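PDB 3O74: fructose transport system repressor FruR from Pseudomonas putida, which probably binds specific DNA sequences as a LacI-family activator and repressor of transcription, with fructose 1-phosphate as its preferred effector. Local coordinates for residues B[75-89]-B[92-104]. Residues are numbered along the deposited sequence; the frame is centred on the assembly and turned at random.
Sequences YRELQDKGLPVIAID and LDPAHFCSVISDD
Arg76 reaches from its helix past the CZ end of Phe97 to His96. Beyond its CB, the bend at chi2 (-74°) lays CD beside CG at the rim of Phe97, where Arg76 CD lies 3.6 Å from Phe97 CZ, and the bend at chi3 (-53°) turns NE and the guanidinium toward His96. NE passes the ND1 side of His96, and the guanidinium then settles flat on the imidazole, planes 14° apart, with Arg76 NH1 over the centre of the His96 ring, 3.3 Å above its plane. The angle between Arg76 NH1 and His96 NE2 is poor for a hydrogen bond, so this is stacking; at the guanidinium edge a water, weakly held by NH1, leads on to Asp93 OD2. An arginine suits the place because its methylenes serve the phenyl ring while its planar tip matches the imidazole. One turn on, the extended Gln79 sends NE2 to His96 O (3.0 Å), and a second water joins its OE1 to His96 ND1. The flat, apolar Phe97 fills the space between helix 74-80 and Val85, its edge toward the backbone of Tyr75 and Arg76.

Strands 85-88 and 98-102 run parallel, neighbours in the sheet of the N-terminal subdomain, in the two-lobed periplasmic-binding-protein fold of the LacI family. Ala87 N gives to Cys98 O (2.9 Å), Ala87 O takes from Val100 N, and Asp89 N gives to Val100 O (2.8 Å). Small Ala87 lets Ser99 OG come within 3.2 Å of its CB; that hydroxyl accepts from Leu92 N, while Leu92 CD1 packs on Val85 CG1. Beyond Val100, a third water links Asp89 O, Ser102 N and Asp104 OD2, and Asp89 OD1 hydrogen-bonds a glycerol, probably from the crystallisation liquor.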
loop_
_atom_site.group_PDB
_atom_site.type_symbol
_atom_site.label_atom_id
_atom_site.label_comp_id
_atom_site.label_asym_id
_atom_site.label_seq_id
_atom_site.Cartn_x
_atom_site.Cartn_y
_atom_site.Cartn_z
ATOM N N TYR B 75 -25.592 -7.541 4.352
ATOM C CA TYR B 75 -24.968 -8.674 3.670
ATOM C C TYR B 75 -25.845 -9.918 3.673
ATOM O O TYR B 75 -25.753 -10.747 2.773
ATOM C CB TYR B 75 -23.563 -8.962 4.202
ATOM C CG TYR B 75 -22.570 -7.913 3.763
ATOM C CD1 TYR B 75 -22.235 -7.766 2.422
ATOM C CD2 TYR B 75 -21.988 -7.056 4.683
ATOM C CE1 TYR B 75 -21.336 -6.794 2.014
ATOM C CE2 TYR B 75 -21.095 -6.092 4.289
ATOM C CZ TYR B 75 -20.770 -5.960 2.956
ATOM O OH TYR B 75 -19.874 -4.986 2.576
ATOM N N ARG B 76 -26.708 -10.036 4.676
ATOM C CA ARG B 76 -27.690 -11.116 4.693
ATOM C C ARG B 76 -28.657 -10.972 3.517
ATOM O O ARG B 76 -29.039 -11.961 2.891
ATOM C CB ARG B 76 -28.455 -11.127 6.016
ATOM C CG ARG B 76 -27.624 -11.572 7.211
ATOM C CD ARG B 76 -27.391 -13.074 7.190
ATOM N NE ARG B 76 -28.648 -13.810 7.074
ATOM C CZ ARG B 76 -29.460 -14.075 8.094
ATOM N NH1 ARG B 76 -29.151 -13.664 9.316
ATOM N NH2 ARG B 76 -30.584 -14.749 7.892
ATOM N N GLU B 77 -29.045 -9.737 3.215
ATOM C CA GLU B 77 -29.930 -9.478 2.081
ATOM C C GLU B 77 -29.288 -9.925 0.773
ATOM O O GLU B 77 -29.924 -10.594 -0.041
ATOM C CB GLU B 77 -30.302 -7.994 1.996
ATOM C CG GLU B 77 -31.301 -7.525 3.042
ATOM C CD GLU B 77 -31.610 -6.041 2.923
ATOM O OE1 GLU B 77 -31.446 -5.481 1.816
ATOM O OE2 GLU B 77 -32.014 -5.434 3.937
ATOM N N LEU B 78 -28.026 -9.551 0.580
ATOM C CA LEU B 78 -27.300 -9.893 -0.638
ATOM C C LEU B 78 -27.148 -11.403 -0.773
ATOM O O LEU B 78 -27.340 -11.965 -1.850
ATOM C CB LEU B 78 -25.923 -9.223 -0.642
ATOM C CG LEU B 78 -25.899 -7.694 -0.610
ATOM C CD1 LEU B 78 -24.469 -7.179 -0.575
ATOM C CD2 LEU B 78 -26.634 -7.128 -1.812
ATOM N N GLN B 79 -26.810 -12.056 0.336
ATOM C CA GLN B 79 -26.647 -13.506 0.371
ATOM C C GLN B 79 -27.950 -14.234 0.037
ATOM O O GLN B 79 -27.947 -15.243 -0.673
ATOM C CB GLN B 79 -26.139 -13.933 1.750
ATOM C CG GLN B 79 -26.147 -15.430 1.998
ATOM C CD GLN B 79 -25.583 -15.790 3.359
ATOM O OE1 GLN B 79 -26.311 -15.836 4.355
ATOM N NE2 GLN B 79 -24.279 -16.044 3.412
ATOM N N ASP B 80 -29.063 -13.721 0.554
ATOM C CA ASP B 80 -30.369 -14.317 0.287
ATOM C C ASP B 80 -30.731 -14.215 -1.189
ATOM O O ASP B 80 -31.505 -15.021 -1.704
ATOM C CB ASP B 80 -31.453 -13.653 1.140
ATOM C CG ASP B 80 -31.352 -14.025 2.606
ATOM O OD1 ASP B 80 -30.664 -15.018 2.922
ATOM O OD2 ASP B 80 -31.967 -13.326 3.441
ATOM N N LYS B 81 -30.168 -13.217 -1.862
ATOM C CA LYS B 81 -30.404 -13.026 -3.289
ATOM C C LYS B 81 -29.410 -13.806 -4.153
ATOM O O LYS B 81 -29.388 -13.660 -5.373
ATOM C CB LYS B 81 -30.402 -11.536 -3.649
ATOM C CG LYS B 81 -31.651 -10.785 -3.177
ATOM C CD LYS B 81 -31.595 -9.313 -3.570
ATOM C CE LYS B 81 -32.914 -8.595 -3.296
ATOM N NZ LYS B 81 -33.193 -8.417 -1.841
ATOM N N GLY B 82 -28.589 -14.636 -3.513
ATOM C CA GLY B 82 -27.716 -15.550 -4.230
ATOM C C GLY B 82 -26.257 -15.149 -4.363
ATOM O O GLY B 82 -25.483 -15.847 -5.021
ATOM N N LEU B 83 -25.871 -14.031 -3.756
ATOM C CA LEU B 83 -24.478 -13.591 -3.815
ATOM C C LEU B 83 -23.629 -14.227 -2.715
ATOM O O LEU B 83 -23.921 -14.069 -1.531
ATOM C CB LEU B 83 -24.383 -12.065 -3.718
ATOM C CG LEU B 83 -22.970 -11.471 -3.735
ATOM C CD1 LEU B 83 -22.219 -11.874 -4.994
ATOM C CD2 LEU B 83 -23.015 -9.957 -3.606
ATOM N N PRO B 84 -22.577 -14.960 -3.107
ATOM C CA PRO B 84 -21.613 -15.485 -2.139
ATOM C C PRO B 84 -20.805 -14.352 -1.524
ATOM O O PRO B 84 -20.199 -13.569 -2.257
ATOM C CB PRO B 84 -20.696 -16.365 -2.994
ATOM C CG PRO B 84 -21.475 -16.652 -4.241
ATOM C CD PRO B 84 -22.313 -15.440 -4.471
ATOM N N VAL B 85 -20.800 -14.267 -0.196
ATOM C CA VAL B 85 -20.041 -13.238 0.502
ATOM C C VAL B 85 -18.960 -13.885 1.355
ATOM O O VAL B 85 -19.254 -14.687 2.243
ATOM C CB VAL B 85 -20.953 -12.370 1.394
ATOM C CG1 VAL B 85 -20.131 -11.348 2.168
ATOM C CG2 VAL B 85 -22.018 -11.678 0.558
ATOM N N ILE B 86 -17.707 -13.548 1.071
ATOM C CA ILE B 86 -16.584 -14.084 1.833
ATOM C C ILE B 86 -15.908 -12.967 2.611
ATOM O O ILE B 86 -15.352 -12.042 2.019
ATOM C CB ILE B 86 -15.547 -14.758 0.920
ATOM C CG1 ILE B 86 -16.219 -15.794 0.022
ATOM C CG2 ILE B 86 -14.438 -15.397 1.755
ATOM C CD1 ILE B 86 -16.860 -16.930 0.789
ATOM N N ALA B 87 -15.959 -13.048 3.938
ATOM C CA ALA B 87 -15.301 -12.051 4.778
ATOM C C ALA B 87 -13.797 -12.277 4.795
ATOM O O ALA B 87 -13.331 -13.414 4.773
ATOM C CB ALA B 87 -15.869 -12.073 6.201
ATOM N N ILE B 88 -13.040 -11.188 4.841
ATOM C CA ILE B 88 -11.589 -11.271 4.919
ATOM C C ILE B 88 -11.069 -10.365 6.029
ATOM O O ILE B 88 -11.434 -9.191 6.105
ATOM C CB ILE B 88 -10.927 -10.866 3.579
ATOM C CG1 ILE B 88 -11.220 -11.907 2.501
ATOM C CG2 ILE B 88 -9.427 -10.698 3.751
ATOM C CD1 ILE B 88 -10.480 -11.658 1.187
ATOM N N ASP B 89 -10.220 -10.925 6.889
ATOM C CA ASP B 89 -9.594 -10.182 7.985
ATOM C C ASP B 89 -10.574 -9.806 9.095
ATOM O O ASP B 89 -10.323 -10.072 10.267
ATOM C CB ASP B 89 -8.875 -8.934 7.458
ATOM C CG ASP B 89 -8.031 -8.250 8.520
ATOM O OD1 ASP B 89 -8.604 -7.753 9.511
ATOM O OD2 ASP B 89 -6.793 -8.206 8.363
ATOM N N LEU B 92 -17.405 -11.855 9.511
ATOM C CA LEU B 92 -18.840 -11.626 9.559
ATOM C C LEU B 92 -19.473 -12.723 10.426
ATOM O O LEU B 92 -18.783 -13.630 10.888
ATOM C CB LEU B 92 -19.439 -11.599 8.153
ATOM C CG LEU B 92 -19.055 -10.398 7.274
ATOM C CD1 LEU B 92 -19.525 -10.575 5.834
ATOM C CD2 LEU B 92 -19.603 -9.101 7.856
ATOM N N ASP B 93 -20.781 -12.636 10.639
ATOM C CA ASP B 93 -21.495 -13.544 11.541
ATOM C C ASP B 93 -21.171 -15.015 11.252
ATOM O O ASP B 93 -21.478 -15.526 10.180
ATOM C CB ASP B 93 -22.999 -13.285 11.415
ATOM C CG ASP B 93 -23.835 -14.149 12.340
ATOM O OD1 ASP B 93 -23.269 -14.968 13.095
ATOM O OD2 ASP B 93 -25.073 -14.001 12.300
ATOM N N PRO B 94 -20.543 -15.699 12.220
ATOM C CA PRO B 94 -20.116 -17.097 12.062
ATOM C C PRO B 94 -21.281 -18.060 11.829
ATOM O O PRO B 94 -21.065 -19.193 11.401
ATOM C CB PRO B 94 -19.416 -17.402 13.391
ATOM C CG PRO B 94 -19.939 -16.387 14.349
ATOM C CD PRO B 94 -20.192 -15.157 13.543
ATOM N N ALA B 95 -22.501 -17.609 12.102
ATOM C CA ALA B 95 -23.682 -18.438 11.897
ATOM C C ALA B 95 -24.208 -18.374 10.465
ATOM O O ALA B 95 -25.059 -19.177 10.079
ATOM C CB ALA B 95 -24.781 -18.054 12.887
ATOM N N HIS B 96 -23.708 -17.428 9.673
ATOM C CA HIS B 96 -24.267 -17.221 8.336
ATOM C C HIS B 96 -23.242 -16.999 7.219
ATOM O O HIS B 96 -23.542 -17.219 6.044
ATOM C CB HIS B 96 -25.270 -16.062 8.361
ATOM C CG HIS B 96 -26.461 -16.317 9.220
ATOM N ND1 HIS B 96 -27.514 -17.127 8.824
ATOM C CD2 HIS B 96 -26.788 -15.885 10.464
ATOM C CE1 HIS B 96 -28.419 -17.175 9.776
ATOM N NE2 HIS B 96 -28.000 -16.426 10.789
ATOM N N PHE B 97 -22.038 -16.568 7.583
ATOM C CA PHE B 97 -21.027 -16.220 6.590
ATOM C C PHE B 97 -19.731 -16.999 6.758
ATOM O O PHE B 97 -19.352 -17.381 7.862
ATOM C CB PHE B 97 -20.715 -14.719 6.645
ATOM C CG PHE B 97 -21.902 -13.842 6.381
ATOM C CD1 PHE B 97 -22.633 -13.303 7.428
ATOM C CD2 PHE B 97 -22.285 -13.546 5.082
ATOM C CE1 PHE B 97 -23.729 -12.491 7.186
ATOM C CE2 PHE B 97 -23.381 -12.740 4.832
ATOM C CZ PHE B 97 -24.104 -12.212 5.885
ATOM N N CYS B 98 -19.056 -17.232 5.641
ATOM C CA CYS B 98 -17.701 -17.761 5.644
ATOM C C CYS B 98 -16.716 -16.605 5.824
ATOM O O CYS B 98 -16.781 -15.614 5.095
ATOM C CB CYS B 98 -17.443 -18.475 4.315
ATOM S SG CYS B 98 -15.783 -19.098 4.097
ATOM N N SER B 99 -15.811 -16.723 6.793
ATOM C CA SER B 99 -14.797 -15.687 7.010
ATOM C C SER B 99 -13.400 -16.284 7.033
ATOM O O SER B 99 -13.179 -17.359 7.587
ATOM C CB SER B 99 -15.048 -14.932 8.324
ATOM O OG SER B 99 -16.354 -14.379 8.367
ATOM N N VAL B 100 -12.452 -15.587 6.422
ATOM C CA VAL B 100 -11.053 -15.978 6.534
ATOM C C VAL B 100 -10.289 -14.874 7.250
ATOM O O VAL B 100 -10.234 -13.741 6.776
ATOM C CB VAL B 100 -10.414 -16.248 5.155
ATOM C CG1 VAL B 100 -8.993 -16.778 5.317
ATOM C CG2 VAL B 100 -11.256 -17.227 4.360
ATOM N N ILE B 101 -9.689 -15.209 8.386
ATOM C CA ILE B 101 -9.074 -14.205 9.244
ATOM C C ILE B 101 -7.754 -14.696 9.828
ATOM O O ILE B 101 -7.373 -15.849 9.637
ATOM C CB ILE B 101 -10.015 -13.808 10.406
ATOM C CG1 ILE B 101 -10.173 -14.954 11.410
ATOM C CG2 ILE B 101 -11.380 -13.391 9.873
ATOM C CD1 ILE B 101 -11.035 -14.589 12.609
ATOM N N SER B 102 -7.051 -13.805 10.524
ATOM C CA SER B 102 -5.855 -14.191 11.258
ATOM C C SER B 102 -6.218 -14.538 12.697
ATOM O O SER B 102 -7.206 -14.039 13.230
ATOM C CB SER B 102 -4.809 -13.080 11.207
ATOM O OG SER B 102 -4.303 -12.929 9.894
ATOM N N ASP B 103 -5.428 -15.411 13.315
ATOM C CA ASP B 103 -5.664 -15.809 14.703
ATOM C C ASP B 103 -5.181 -14.710 15.644
ATOM O O ASP B 103 -4.154 -14.855 16.307
ATOM C CB ASP B 103 -4.950 -17.125 15.004
ATOM C CG ASP B 103 -5.262 -17.659 16.390
ATOM O OD1 ASP B 103 -6.048 -17.020 17.123
ATOM O OD2 ASP B 103 -4.716 -18.724 16.747
ATOM N N ASP B 104 -5.943 -13.620 15.702
ATOM C CA ASP B 104 -5.503 -12.386 16.350
ATOM C C ASP B 104 -5.371 -12.456 17.867
ATOM O O ASP B 104 -4.440 -11.891 18.436
ATOM C CB ASP B 104 -6.425 -11.229 15.966
ATOM C CG ASP B 104 -6.223 -10.777 14.537
ATOM O OD1 ASP B 104 -5.179 -11.125 13.941
ATOM O OD2 ASP B 104 -7.108 -10.072 14.012
HETATM O O HOH W 1 -26.251 -12.376 10.477
HETATM O O HOH W 2 -27.572 -18.126 5.970
HETATM O O HOH W 3 -7.693 -10.972 11.342
#